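Local coordinates for putative sugar ABC transporter, substrate-binding protein (Clostridium phytofermentans, PDB 4WZZ), which binds L-rhamnose between its two lobes and probably delivers the sugar, as a solute-binding protein, to an ABC transporter, at residues Y57-K62 against G85-Q90; C114-A119 against H138-D143; V268-L273 against Q288-Y293; P292-W297 against F357-S362. All coordinates share one frame; numbering follows the deposited sequence.

Contact 1 of 4, residues Y57-K62 against G85-Q90; sequences YAIIVK and GKCVIQ. With RAM (alpha-L-rhamnopyranose), chain B.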
loop_
_atom_site.group_PDB
_atom_site.type_symbol
_atom_site.label_atom_id
_atom_site.label_comp_id
_atom_site.label_asym_id
_atom_site.label_seq_id
_atom_site.Cartn_x
_atom_site.Cartn_y
_atom_site.Cartn_z
ATOM N N TYR A 57 8.850 -17.996 8.389
ATOM C CA TYR A 57 8.503 -16.589 8.271
ATOM C C TYR A 57 7.009 -16.457 8.047
ATOM O O TYR A 57 6.491 -17.025 7.089
ATOM C CB TYR A 57 9.208 -15.976 7.071
ATOM C CG TYR A 57 10.708 -16.056 7.126
ATOM C CD1 TYR A 57 11.372 -17.241 6.837
ATOM C CD2 TYR A 57 11.456 -14.939 7.451
ATOM C CE1 TYR A 57 12.738 -17.310 6.879
ATOM C CE2 TYR A 57 12.825 -14.992 7.498
ATOM C CZ TYR A 57 13.467 -16.174 7.210
ATOM O OH TYR A 57 14.847 -16.205 7.276
ATOM N N ALA A 58 6.335 -15.732 8.938
ATOM C CA ALA A 58 4.901 -15.425 8.796
ATOM C C ALA A 58 4.696 -14.069 8.159
ATOM O O ALA A 58 5.222 -13.061 8.648
ATOM C CB ALA A 58 4.237 -15.408 10.153
ATOM N N ILE A 59 3.905 -14.016 7.084
ATOM C CA ILE A 59 3.480 -12.727 6.570
ATOM C C ILE A 59 2.002 -12.588 6.854
ATOM O O ILE A 59 1.213 -13.484 6.570
ATOM C CB ILE A 59 3.773 -12.533 5.059
ATOM C CG1 ILE A 59 3.291 -11.131 4.628
ATOM C CG2 ILE A 59 3.176 -13.679 4.238
ATOM C CD1 ILE A 59 3.792 -10.689 3.275
ATOM N N ILE A 60 1.657 -11.460 7.460
ATOM C CA ILE A 60 0.290 -11.150 7.815
ATOM C C ILE A 60 -0.100 -9.929 7.019
ATOM O O ILE A 60 0.389 -8.830 7.278
ATOM C CB ILE A 60 0.151 -10.860 9.316
ATOM C CG1 ILE A 60 0.575 -12.094 10.114
ATOM C CG2 ILE A 60 -1.289 -10.520 9.629
ATOM C CD1 ILE A 60 0.703 -11.849 11.627
ATOM N N VAL A 61 -0.905 -10.127 5.986
ATOM C CA VAL A 61 -1.294 -9.005 5.149
ATOM C C VAL A 61 -2.448 -8.249 5.825
ATOM O O VAL A 61 -2.884 -8.629 6.892
ATOM C CB VAL A 61 -1.687 -9.473 3.729
ATOM C CG1 VAL A 61 -0.515 -10.129 3.049
ATOM C CG2 VAL A 61 -2.856 -10.431 3.773
ATOM N N LYS A 62 -2.938 -7.175 5.214
ATOM C CA LYS A 62 -4.014 -6.414 5.838
ATOM C C LYS A 62 -5.299 -7.237 5.932
ATOM O O LYS A 62 -5.995 -7.216 6.935
ATOM C CB LYS A 62 -4.339 -5.167 5.021
ATOM C CG LYS A 62 -3.446 -3.971 5.171
ATOM C CD LYS A 62 -4.173 -2.751 4.537
ATOM C CE LYS A 62 -3.395 -1.492 4.691
ATOM N NZ LYS A 62 -4.088 -0.370 4.003
ATOM N N GLY A 85 13.565 -21.267 3.329
ATOM C CA GLY A 85 12.708 -21.075 4.484
ATOM C C GLY A 85 11.304 -21.581 4.268
ATOM O O GLY A 85 10.923 -21.967 3.155
ATOM N N LYS A 86 10.524 -21.570 5.345
ATOM C CA LYS A 86 9.106 -21.888 5.293
ATOM C C LYS A 86 8.345 -20.583 5.415
ATOM O O LYS A 86 8.721 -19.723 6.208
ATOM C CB LYS A 86 8.705 -22.781 6.455
ATOM C CG LYS A 86 7.220 -23.173 6.395
ATOM C CD LYS A 86 6.746 -23.963 7.615
ATOM C CE LYS A 86 5.234 -24.219 7.535
ATOM N NZ LYS A 86 4.657 -24.758 8.809
ATOM N N CYS A 87 7.295 -20.432 4.619
ATOM C CA CYS A 87 6.467 -19.234 4.698
ATOM C C CYS A 87 5.033 -19.595 5.040
ATOM O O CYS A 87 4.444 -20.503 4.436
ATOM C CB CYS A 87 6.514 -18.435 3.386
ATOM S SG CYS A 87 5.445 -16.932 3.402
ATOM N N VAL A 88 4.487 -18.898 6.032
ATOM C CA VAL A 88 3.089 -19.060 6.404
ATOM C C VAL A 88 2.391 -17.740 6.132
ATOM O O VAL A 88 2.785 -16.699 6.671
ATOM C CB VAL A 88 2.922 -19.429 7.888
ATOM C CG1 VAL A 88 1.465 -19.528 8.257
ATOM C CG2 VAL A 88 3.624 -20.756 8.198
ATOM N N ILE A 89 1.365 -17.772 5.279
ATOM C CA ILE A 89 0.604 -16.556 4.956
ATOM C C ILE A 89 -0.689 -16.544 5.753
ATOM O O ILE A 89 -1.368 -17.572 5.866
ATOM C CB ILE A 89 0.252 -16.508 3.451
ATOM C CG1 ILE A 89 1.521 -16.508 2.591
ATOM C CG2 ILE A 89 -0.604 -15.291 3.141
ATOM C CD1 ILE A 89 1.267 -16.763 1.113
ATOM N N GLN A 90 -1.034 -15.389 6.307
ATOM C CA GLN A 90 -2.326 -15.199 6.930
ATOM C C GLN A 90 -3.012 -13.963 6.377
ATOM O O GLN A 90 -2.389 -12.904 6.183
ATOM C CB GLN A 90 -2.203 -15.061 8.431
ATOM C CG GLN A 90 -2.062 -16.388 9.138
ATOM C CD GLN A 90 -1.994 -16.212 10.626
ATOM O OE1 GLN A 90 -2.985 -16.377 11.326
ATOM N NE2 GLN A 90 -0.819 -15.852 11.118
HETATM C C1 RAM B . -4.855 -1.716 -0.922
HETATM C C2 RAM B . -4.258 -1.865 0.473
HETATM C C3 RAM B . -2.743 -1.662 0.483
HETATM C C4 RAM B . -2.351 -0.405 -0.285
HETATM C C5 RAM B . -2.991 -0.406 -1.672
HETATM C C6 RAM B . -2.705 0.883 -2.426
HETATM O O1 RAM B . -4.484 -2.810 -1.686
HETATM O O2 RAM B . -4.902 -0.916 1.265
HETATM O O3 RAM B . -2.338 -1.622 1.849
HETATM O O4 RAM B . -0.941 -0.333 -0.394
HETATM O O5 RAM B . -4.383 -0.555 -1.581
#

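Contact 2 of 4, residues C114-A119 against H138-D143; sequences CIAIAA and HVLSLD. With RAM (alpha-L-rhamnopyranose), chain B.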
loop_
_atom_site.group_PDB
_atom_site.type_symbol
_atom_site.label_atom_id
_atom_site.label_comp_id
_atom_site.label_asym_id
_atom_site.label_seq_id
_atom_site.Cartn_x
_atom_site.Cartn_y
_atom_site.Cartn_z
ATOM N N CYS A 114 10.057 -15.158 12.360
ATOM C CA CYS A 114 9.926 -13.800 11.855
ATOM C C CYS A 114 8.477 -13.541 11.493
ATOM O O CYS A 114 7.789 -14.437 11.009
ATOM C CB CYS A 114 10.826 -13.634 10.638
ATOM S SG CYS A 114 10.771 -12.004 9.883
ATOM N N ILE A 115 8.014 -12.333 11.787
ATOM C CA ILE A 115 6.698 -11.861 11.357
ATOM C C ILE A 115 6.884 -10.607 10.512
ATOM O O ILE A 115 7.579 -9.674 10.915
ATOM C CB ILE A 115 5.796 -11.549 12.577
ATOM C CG1 ILE A 115 5.423 -12.845 13.288
ATOM C CG2 ILE A 115 4.519 -10.781 12.162
ATOM C CD1 ILE A 115 4.659 -12.627 14.558
ATOM N N ALA A 116 6.278 -10.605 9.327
ATOM C CA ALA A 116 6.243 -9.428 8.473
ATOM C C ALA A 116 4.789 -9.014 8.411
ATOM O O ALA A 116 3.949 -9.810 8.022
ATOM C CB ALA A 116 6.761 -9.762 7.071
ATOM N N ILE A 117 4.490 -7.780 8.801
ATOM C CA ILE A 117 3.101 -7.373 8.916
ATOM C C ILE A 117 2.773 -6.040 8.234
ATOM O O ILE A 117 3.525 -5.077 8.319
ATOM C CB ILE A 117 2.673 -7.364 10.377
ATOM C CG1 ILE A 117 1.182 -7.044 10.493
ATOM C CG2 ILE A 117 3.549 -6.419 11.209
ATOM C CD1 ILE A 117 0.544 -7.587 11.764
ATOM N N ALA A 118 1.632 -6.036 7.544
ATOM C CA ALA A 118 1.060 -4.842 6.931
ATOM C C ALA A 118 -0.064 -4.379 7.838
ATOM O O ALA A 118 -1.142 -4.988 7.875
ATOM C CB ALA A 118 0.529 -5.154 5.550
ATOM N N ALA A 119 0.209 -3.324 8.603
ATOM C CA ALA A 119 -0.621 -2.964 9.742
ATOM C C ALA A 119 -1.959 -2.366 9.396
ATOM O O ALA A 119 -2.053 -1.469 8.556
ATOM C CB ALA A 119 0.143 -1.974 10.653
ATOM N N HIS A 138 11.628 -11.906 15.263
ATOM C CA HIS A 138 11.934 -10.696 14.515
ATOM C C HIS A 138 10.652 -10.140 13.928
ATOM O O HIS A 138 9.942 -10.848 13.227
ATOM C CB HIS A 138 12.899 -11.003 13.372
ATOM C CG HIS A 138 14.244 -11.476 13.835
ATOM N ND1 HIS A 138 15.285 -10.613 14.084
ATOM C CD2 HIS A 138 14.716 -12.720 14.076
ATOM C CE1 HIS A 138 16.339 -11.303 14.490
ATOM N NE2 HIS A 138 16.022 -12.585 14.488
ATOM N N VAL A 139 10.366 -8.870 14.196
ATOM C CA VAL A 139 9.195 -8.244 13.579
ATOM C C VAL A 139 9.609 -7.207 12.538
ATOM O O VAL A 139 10.379 -6.292 12.832
ATOM C CB VAL A 139 8.279 -7.588 14.617
ATOM C CG1 VAL A 139 7.079 -6.928 13.907
ATOM C CG2 VAL A 139 7.801 -8.607 15.630
ATOM N N LEU A 140 9.081 -7.366 11.332
ATOM C CA LEU A 140 9.296 -6.447 10.219
ATOM C C LEU A 140 7.909 -5.991 9.763
ATOM O O LEU A 140 6.931 -6.707 9.944
ATOM C CB LEU A 140 10.013 -7.197 9.086
ATOM C CG LEU A 140 10.208 -6.533 7.736
ATOM C CD1 LEU A 140 11.507 -6.978 7.117
ATOM C CD2 LEU A 140 9.028 -6.852 6.811
ATOM N N SER A 141 7.816 -4.791 9.210
ATOM C CA SER A 141 6.539 -4.323 8.705
ATOM C C SER A 141 6.719 -3.994 7.229
ATOM O O SER A 141 7.820 -3.636 6.813
ATOM C CB SER A 141 6.103 -3.111 9.533
ATOM O OG SER A 141 4.875 -2.584 9.118
ATOM N N LEU A 142 5.646 -4.146 6.443
ATOM C CA LEU A 142 5.643 -3.781 5.029
ATOM C C LEU A 142 4.280 -3.207 4.658
ATOM O O LEU A 142 3.281 -3.496 5.320
ATOM C CB LEU A 142 5.973 -4.959 4.096
ATOM C CG LEU A 142 4.878 -5.990 3.797
ATOM C CD1 LEU A 142 5.305 -6.946 2.693
ATOM C CD2 LEU A 142 4.513 -6.768 5.049
ATOM N N ASP A 143 4.264 -2.411 3.588
ATOM C CA ASP A 143 3.025 -1.913 2.949
ATOM C C ASP A 143 2.344 -0.848 3.796
ATOM O O ASP A 143 2.063 0.261 3.318
ATOM C CB ASP A 143 2.067 -3.075 2.659
ATOM C CG ASP A 143 0.797 -2.640 1.963
ATOM O OD1 ASP A 143 0.875 -1.868 0.987
ATOM O OD2 ASP A 143 -0.269 -3.103 2.400
HETATM C C1 RAM B . -4.855 -1.716 -0.922
HETATM C C2 RAM B . -4.258 -1.865 0.473
HETATM C C3 RAM B . -2.743 -1.662 0.483
HETATM C C4 RAM B . -2.351 -0.405 -0.285
HETATM C C5 RAM B . -2.991 -0.406 -1.672
HETATM C C6 RAM B . -2.705 0.883 -2.426
HETATM O O1 RAM B . -4.484 -2.810 -1.686
HETATM O O2 RAM B . -4.902 -0.916 1.265
HETATM O O3 RAM B . -2.338 -1.622 1.849
HETATM O O4 RAM B . -0.941 -0.333 -0.394
HETATM O O5 RAM B . -4.383 -0.555 -1.581
#

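Contact 3 of 4, residues V268-L273 against Q288-Y293; sequences VKLTGL and QHSCPY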
loop_
_atom_site.group_PDB
_atom_site.type_symbol
_atom_site.label_atom_id
_atom_site.label_comp_id
_atom_site.label_asym_id
_atom_site.label_seq_id
_atom_site.Cartn_x
_atom_site.Cartn_y
_atom_site.Cartn_z
ATOM N N VAL A 268 -17.018 12.877 -14.023
ATOM C CA VAL A 268 -16.268 12.717 -12.796
ATOM C C VAL A 268 -15.112 11.806 -13.114
ATOM O O VAL A 268 -15.309 10.674 -13.586
ATOM C CB VAL A 268 -17.110 12.061 -11.673
ATOM C CG1 VAL A 268 -16.279 11.882 -10.405
ATOM C CG2 VAL A 268 -18.367 12.887 -11.399
ATOM N N LYS A 269 -13.906 12.304 -12.884
ATOM C CA LYS A 269 -12.724 11.552 -13.173
ATOM C C LYS A 269 -12.179 10.921 -11.894
ATOM O O LYS A 269 -12.550 11.282 -10.759
ATOM C CB LYS A 269 -11.677 12.426 -13.844
ATOM C CG LYS A 269 -12.089 12.986 -15.219
ATOM C CD LYS A 269 -12.423 11.851 -16.191
ATOM C CE LYS A 269 -12.604 12.318 -17.590
ATOM N NZ LYS A 269 -12.862 11.160 -18.480
ATOM N N LEU A 270 -11.321 9.941 -12.104
ATOM C CA LEU A 270 -10.864 9.067 -11.041
ATOM C C LEU A 270 -9.352 8.897 -11.150
ATOM O O LEU A 270 -8.835 8.681 -12.230
ATOM C CB LEU A 270 -11.528 7.704 -11.192
ATOM C CG LEU A 270 -11.178 6.610 -10.179
ATOM C CD1 LEU A 270 -11.575 7.027 -8.776
ATOM C CD2 LEU A 270 -11.861 5.315 -10.582
ATOM N N THR A 271 -8.662 9.004 -10.025
ATOM C CA THR A 271 -7.270 8.591 -9.949
ATOM C C THR A 271 -7.025 7.970 -8.572
ATOM O O THR A 271 -7.949 7.807 -7.767
ATOM C CB THR A 271 -6.288 9.731 -10.278
ATOM O OG1 THR A 271 -4.969 9.206 -10.470
ATOM C CG2 THR A 271 -6.263 10.780 -9.185
ATOM N N GLY A 272 -5.786 7.579 -8.332
ATOM C CA GLY A 272 -5.452 6.882 -7.106
ATOM C C GLY A 272 -4.373 5.846 -7.279
ATOM O O GLY A 272 -3.476 5.993 -8.115
ATOM N N LEU A 273 -4.483 4.798 -6.466
ATOM C CA LEU A 273 -3.488 3.722 -6.379
ATOM C C LEU A 273 -4.195 2.420 -6.722
ATOM O O LEU A 273 -4.971 1.914 -5.937
ATOM C CB LEU A 273 -2.892 3.685 -4.958
ATOM C CG LEU A 273 -2.229 5.008 -4.540
ATOM C CD1 LEU A 273 -1.734 4.918 -3.102
ATOM C CD2 LEU A 273 -1.096 5.429 -5.518
ATOM N N GLN A 288 -15.233 8.240 -22.239
ATOM C CA GLN A 288 -15.800 6.950 -21.901
ATOM C C GLN A 288 -15.028 6.220 -20.797
ATOM O O GLN A 288 -15.427 5.132 -20.390
ATOM C CB GLN A 288 -15.900 6.056 -23.146
ATOM C CG GLN A 288 -16.941 6.526 -24.168
ATOM C CD GLN A 288 -16.451 7.700 -24.973
ATOM O OE1 GLN A 288 -15.313 7.701 -25.460
ATOM N NE2 GLN A 288 -17.295 8.722 -25.115
ATOM N N HIS A 289 -13.946 6.819 -20.296
ATOM C CA HIS A 289 -13.142 6.181 -19.265
ATOM C C HIS A 289 -12.954 7.169 -18.141
ATOM O O HIS A 289 -12.604 8.306 -18.392
ATOM C CB HIS A 289 -11.790 5.801 -19.830
ATOM C CG HIS A 289 -11.882 4.768 -20.895
ATOM N ND1 HIS A 289 -12.180 5.079 -22.204
ATOM C CD2 HIS A 289 -11.798 3.420 -20.831
ATOM C CE1 HIS A 289 -12.245 3.964 -22.906
ATOM N NE2 HIS A 289 -12.008 2.948 -22.098
ATOM N N SER A 290 -13.169 6.732 -16.910
ATOM C CA SER A 290 -13.093 7.662 -15.780
ATOM C C SER A 290 -11.668 7.953 -15.339
ATOM O O SER A 290 -11.437 8.979 -14.727
ATOM C CB SER A 290 -13.858 7.134 -14.565
ATOM O OG SER A 290 -13.244 5.968 -14.090
ATOM N N CYS A 291 -10.716 7.076 -15.650
ATOM C CA CYS A 291 -9.374 7.217 -15.106
ATOM C C CYS A 291 -8.324 7.486 -16.178
ATOM O O CYS A 291 -7.941 6.600 -16.930
ATOM C CB CYS A 291 -9.015 5.932 -14.359
ATOM S SG CYS A 291 -7.363 5.923 -13.602
ATOM N N PRO A 292 -7.835 8.726 -16.249
ATOM C CA PRO A 292 -6.838 9.059 -17.262
ATOM C C PRO A 292 -5.492 8.437 -16.953
ATOM O O PRO A 292 -4.743 8.136 -17.880
ATOM C CB PRO A 292 -6.746 10.589 -17.185
ATOM C CG PRO A 292 -7.907 11.012 -16.364
ATOM C CD PRO A 292 -8.258 9.898 -15.471
ATOM N N TYR A 293 -5.222 8.235 -15.666
ATOM C CA TYR A 293 -4.001 7.590 -15.206
ATOM C C TYR A 293 -4.038 7.454 -13.704
ATOM O O TYR A 293 -4.842 8.105 -13.010
ATOM C CB TYR A 293 -2.722 8.316 -15.651
ATOM C CG TYR A 293 -2.604 9.781 -15.254
ATOM C CD1 TYR A 293 -3.084 10.784 -16.083
ATOM C CD2 TYR A 293 -1.962 10.159 -14.077
ATOM C CE1 TYR A 293 -2.951 12.121 -15.750
ATOM C CE2 TYR A 293 -1.810 11.518 -13.742
ATOM C CZ TYR A 293 -2.317 12.481 -14.584
ATOM O OH TYR A 293 -2.203 13.830 -14.281
#

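Contact 4 of 4, residues P292-W297 against F357-S362; sequences PYMFLW and FKFEPS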
loop_
_atom_site.group_PDB
_atom_site.type_symbol
_atom_site.label_atom_id
_atom_site.label_comp_id
_atom_site.label_asym_id
_atom_site.label_seq_id
_atom_site.Cartn_x
_atom_site.Cartn_y
_atom_site.Cartn_z
ATOM N N PRO A 292 -7.835 8.726 -16.249
ATOM C CA PRO A 292 -6.838 9.059 -17.262
ATOM C C PRO A 292 -5.492 8.437 -16.953
ATOM O O PRO A 292 -4.743 8.136 -17.880
ATOM C CB PRO A 292 -6.746 10.589 -17.185
ATOM C CG PRO A 292 -7.907 11.012 -16.364
ATOM C CD PRO A 292 -8.258 9.898 -15.471
ATOM N N TYR A 293 -5.222 8.235 -15.666
ATOM C CA TYR A 293 -4.001 7.590 -15.206
ATOM C C TYR A 293 -4.038 7.454 -13.704
ATOM O O TYR A 293 -4.842 8.105 -13.010
ATOM C CB TYR A 293 -2.722 8.316 -15.651
ATOM C CG TYR A 293 -2.604 9.781 -15.254
ATOM C CD1 TYR A 293 -3.084 10.784 -16.083
ATOM C CD2 TYR A 293 -1.962 10.159 -14.077
ATOM C CE1 TYR A 293 -2.951 12.121 -15.750
ATOM C CE2 TYR A 293 -1.810 11.518 -13.742
ATOM C CZ TYR A 293 -2.317 12.481 -14.584
ATOM O OH TYR A 293 -2.203 13.830 -14.281
HETATM N N MSE A 294 -3.212 6.538 -13.220
HETATM C CA MSE A 294 -3.115 6.288 -11.779
HETATM C C MSE A 294 -1.702 5.788 -11.491
HETATM O O MSE A 294 -0.849 5.778 -12.386
HETATM C CB MSE A 294 -4.193 5.302 -11.341
HETATM C CG MSE A 294 -4.207 4.013 -12.103
HETATM SE SE MSE A 294 -2.989 2.733 -11.280
HETATM C CE MSE A 294 -3.470 1.129 -12.391
ATOM N N PHE A 295 -1.430 5.418 -10.243
ATOM C CA PHE A 295 -0.081 5.032 -9.848
ATOM C C PHE A 295 -0.084 3.775 -9.008
ATOM O O PHE A 295 -1.034 3.480 -8.294
ATOM C CB PHE A 295 0.575 6.149 -9.016
ATOM C CG PHE A 295 0.584 7.474 -9.707
ATOM C CD1 PHE A 295 -0.534 8.285 -9.673
ATOM C CD2 PHE A 295 1.701 7.904 -10.405
ATOM C CE1 PHE A 295 -0.551 9.486 -10.334
ATOM C CE2 PHE A 295 1.674 9.129 -11.054
ATOM C CZ PHE A 295 0.557 9.894 -11.018
ATOM N N LEU A 296 1.022 3.048 -9.060
ATOM C CA LEU A 296 1.265 2.028 -8.052
ATOM C C LEU A 296 2.758 1.742 -8.032
ATOM O O LEU A 296 3.566 2.678 -8.130
ATOM C CB LEU A 296 0.398 0.776 -8.300
ATOM C CG LEU A 296 0.113 -0.054 -7.032
ATOM C CD1 LEU A 296 -0.929 0.628 -6.153
ATOM C CD2 LEU A 296 -0.318 -1.487 -7.391
ATOM N N TRP A 297 3.104 0.466 -7.918
ATOM C CA TRP A 297 4.453 -0.055 -7.676
ATOM C C TRP A 297 4.233 -1.551 -7.780
ATOM O O TRP A 297 3.092 -1.995 -7.859
ATOM C CB TRP A 297 4.993 0.330 -6.272
ATOM C CG TRP A 297 4.037 -0.065 -5.228
ATOM C CD1 TRP A 297 3.860 -1.295 -4.690
ATOM C CD2 TRP A 297 3.049 0.783 -4.647
ATOM N NE1 TRP A 297 2.827 -1.273 -3.788
ATOM C CE2 TRP A 297 2.300 -0.005 -3.753
ATOM C CE3 TRP A 297 2.734 2.130 -4.793
ATOM C CZ2 TRP A 297 1.242 0.521 -3.003
ATOM C CZ3 TRP A 297 1.703 2.651 -4.038
ATOM C CH2 TRP A 297 0.957 1.845 -3.166
ATOM N N PHE A 357 5.145 4.395 -9.782
ATOM C CA PHE A 357 5.074 4.204 -11.229
ATOM C C PHE A 357 3.723 4.631 -11.757
ATOM O O PHE A 357 2.674 4.223 -11.245
ATOM C CB PHE A 357 5.338 2.725 -11.557
ATOM C CG PHE A 357 5.651 2.450 -13.005
ATOM C CD1 PHE A 357 6.950 2.534 -13.475
ATOM C CD2 PHE A 357 4.654 2.038 -13.867
ATOM C CE1 PHE A 357 7.240 2.253 -14.820
ATOM C CE2 PHE A 357 4.932 1.757 -15.210
ATOM C CZ PHE A 357 6.227 1.856 -15.670
ATOM N N LYS A 358 3.744 5.433 -12.816
ATOM C CA LYS A 358 2.518 5.931 -13.430
ATOM C C LYS A 358 2.000 4.962 -14.515
ATOM O O LYS A 358 2.746 4.620 -15.460
ATOM C CB LYS A 358 2.802 7.304 -14.047
ATOM C CG LYS A 358 1.649 7.936 -14.771
ATOM C CD LYS A 358 2.075 9.302 -15.293
ATOM C CE LYS A 358 0.983 9.958 -16.127
ATOM N NZ LYS A 358 1.448 11.264 -16.747
ATOM N N PHE A 359 0.756 4.534 -14.351
ATOM C CA PHE A 359 0.051 3.702 -15.312
ATOM C C PHE A 359 -0.928 4.571 -16.083
ATOM O O PHE A 359 -1.747 5.275 -15.492
ATOM C CB PHE A 359 -0.665 2.529 -14.606
ATOM C CG PHE A 359 0.297 1.593 -13.913
ATOM C CD1 PHE A 359 1.041 0.690 -14.659
ATOM C CD2 PHE A 359 0.495 1.658 -12.551
ATOM C CE1 PHE A 359 1.940 -0.145 -14.050
ATOM C CE2 PHE A 359 1.384 0.825 -11.931
ATOM C CZ PHE A 359 2.125 -0.073 -12.679
ATOM N N GLU A 360 -0.804 4.546 -17.393
ATOM C CA GLU A 360 -1.566 5.447 -18.239
ATOM C C GLU A 360 -1.861 4.707 -19.539
ATOM O O GLU A 360 -1.385 3.601 -19.760
ATOM C CB GLU A 360 -0.751 6.718 -18.486
ATOM C CG GLU A 360 0.642 6.452 -19.029
ATOM C CD GLU A 360 1.391 7.735 -19.348
ATOM O OE1 GLU A 360 0.835 8.594 -20.067
ATOM O OE2 GLU A 360 2.534 7.873 -18.883
ATOM N N PRO A 361 -2.665 5.310 -20.431
ATOM C CA PRO A 361 -3.003 4.603 -21.666
ATOM C C PRO A 361 -1.804 4.071 -22.453
ATOM O O PRO A 361 -1.865 3.016 -23.097
ATOM C CB PRO A 361 -3.741 5.680 -22.479
ATOM C CG PRO A 361 -4.409 6.529 -21.399
ATOM C CD PRO A 361 -3.443 6.548 -20.241
ATOM N N SER A 362 -0.695 4.792 -22.411
ATOM C CA SER A 362 0.458 4.380 -23.208
ATOM C C SER A 362 1.183 3.136 -22.677
ATOM O O SER A 362 2.013 2.583 -23.368
ATOM C CB SER A 362 1.440 5.544 -23.357
ATOM O OG SER A 362 2.007 5.910 -22.114
#

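Contact 1 of 4, residues Y57-K62 against G85-Q90
I59 and I89 lie side by side on one face of a parallel strand pair, I59 CG2 resting 3.7 Å from I89 CG1 and 4.1 Å from C87 SG. On the other face I60 runs alongside Q90, I60 CG1 lying 4.1 Å from Q90 NE2, which donates to the carbonyl of C103 in helix 97-110. Between the two faces runs the backbone ladder: Y57 N to K86 O (2.8 Å), V88 N to Y57 O, I59 N to V88 O and Q90 N to I59 O. A fifth rung, V61 N to Q90 O, is longer at 3.2 Å. Helix 67-82 makes the beta-alpha-beta crossover between the strands and packs Y76 on Y57 and I59. Past the last rung comes K62, whose extended side chain carries NZ to 2.9 Å from rhamnose O2, with a weak bond to O3. N192 OD1 also accepts from NZ. The loop beyond the C-terminal end of an apolar strand thus offers two sugar hydroxyls one donor, probably cationic.

Contact 2 of 4, residues C114-A119 against H138-D143
A116 CB meets L140 CD2 at 3.7 Å on one face of two neighbouring parallel strands, part of a beta-alpha-beta unit of a Rossmann-like lobe of the periplasmic binding protein fold; helix 126-134 makes the crossover. Packing is close along this middle part. L142 CD2 bends back over the I117 carbonyl and lies 4.3 Å from both A116 CB and A118 CB, because CG stands between the backbone N and the carbonyl carbon (chi1 78°). A306, A309 and S310 of helix 299-315 pack against the leucine face; on the other, I115 and I117 meet helix 97-110. The backbone bonds I115 N to H138 O and L140 N to I115 O are both 2.8 Å long, the latter almost straight at 175°. I117 O is gripped twice: S141 OG donates at 2.9 Å nearly in line with the carbonyl, whereas L142 N approaches from above the carbonyl plane. The start of the strands is looser: the partly exposed H138 meets C114 mainly through its carbonyl, H138 O lying 3.6 Å from C114 SG. The sugar end, where the strand pairing stops, is buried and polar, and D143 reaches into the pocket, its OD1 also held by Y68 and Q157. Its two oxygens take one sugar hydroxyl each, rhamnose O4 donating to OD1 at 2.7 Å and rhamnose O3 to OD2 at 2.6 Å.

Contact 3 of 4, residues V268-L273 against Q288-Y293
Three hydrogen bonds join K269, L270 and T271 to the loop 288-293. The backbone bond, L270 N to S290 O (2.8 Å), is bent, with the donor above the carbonyl plane and an N-H...O angle of 142°. Two side chains reach loop carbonyls: K269 NZ donates to H289 O at 2.9 Å, and T271 OG1 to Y293 O at 2.8 Å. K269 turns at chi2 (-58°), which lays its CD over S290 O and brings NZ to H289; the same ammonium also bonds S265 O. Strand 269-272 is the outermost of the parallel sheet in the second lobe, and here a loop without regular strand structure runs beside it. L270 O, buried here with no partner assigned in the model, is approached by C291 CA at 3.3 Å, P292 CD at 3.5 Å and C291 SG at 3.4 Å. Apolar packing is modest: L270 CB lies 4.4 Å from C291 CB, and L270 continues onto I252, A255 and A256 of helix 249-261. P292 leans on I174 of helix 160-174.

Contact 4 of 4, residues P292-W297 against F357-S362
With chi1 at 56°, Y293 CG stands between the backbone N and the carbonyl carbon, and K358, with CG anti to the backbone N and an extended chain, passes over one face of the Y293 ring. K358 NZ stands 4.3 Å from the Y293 ring centroid and only 4° off its normal, a cation-pi contact; K358 CE, nearer the rim, adds a CH-pi contact. D173 bonds the Y293 hydroxyl while the K358 amine lies over the ring face. On the same side of the ribbon F295 CE2 meets K358 CB at 3.7 Å. The opposite side is apolar. M294, a selenomethionine, bends at chi1 and again at chi2 (87°), bringing CE to 3.8 Å from F359 CB and SE obliquely to the F359 ring in a Met-aromatic contact. The edge of that ring points at the other strand, F359 CE2 lying 3.6 Å from L296 N and 3.8 Å from L296 CB, while W367 meets F359 edge-to-face. Four backbone bonds tie the strands: M294 N to F359 O and its return F359 N to M294 O (2.8 Å), then L296 N to F357 O and F357 N to L296 O. This is a two-stranded antiparallel ribbon with M294-F359 and L296-F357 as hydrogen-bonded pairs around the non-hydrogen-bonded F295-K358, and it leads directly into W297 of the rhamnose pocket.

In the fold
Contacts 1 and 2 belong to one sheet, where strands 56-60 and 114-117 are neighbours and A58 bonds to both C114 and A116; contacts 3 and 4 lie across the chain's centre, share P292 and Y293, and meet where G272 O takes a probable bond from F295 N. Contact 2 is the buried one, set inside its sheet, whereas the other three are only partly buried; contacts 1 and 3 each involve an outermost strand. Regular parallel ladders give way to side-chain-to-carbonyl bonds in contact 3 and to an aromatic, cation-pi ribbon in contact 4. One segment of each contact carries a rhamnose-pocket residue: K62 and D143 bond the sugar, while L273 and W297 touch it from the opposite lobe.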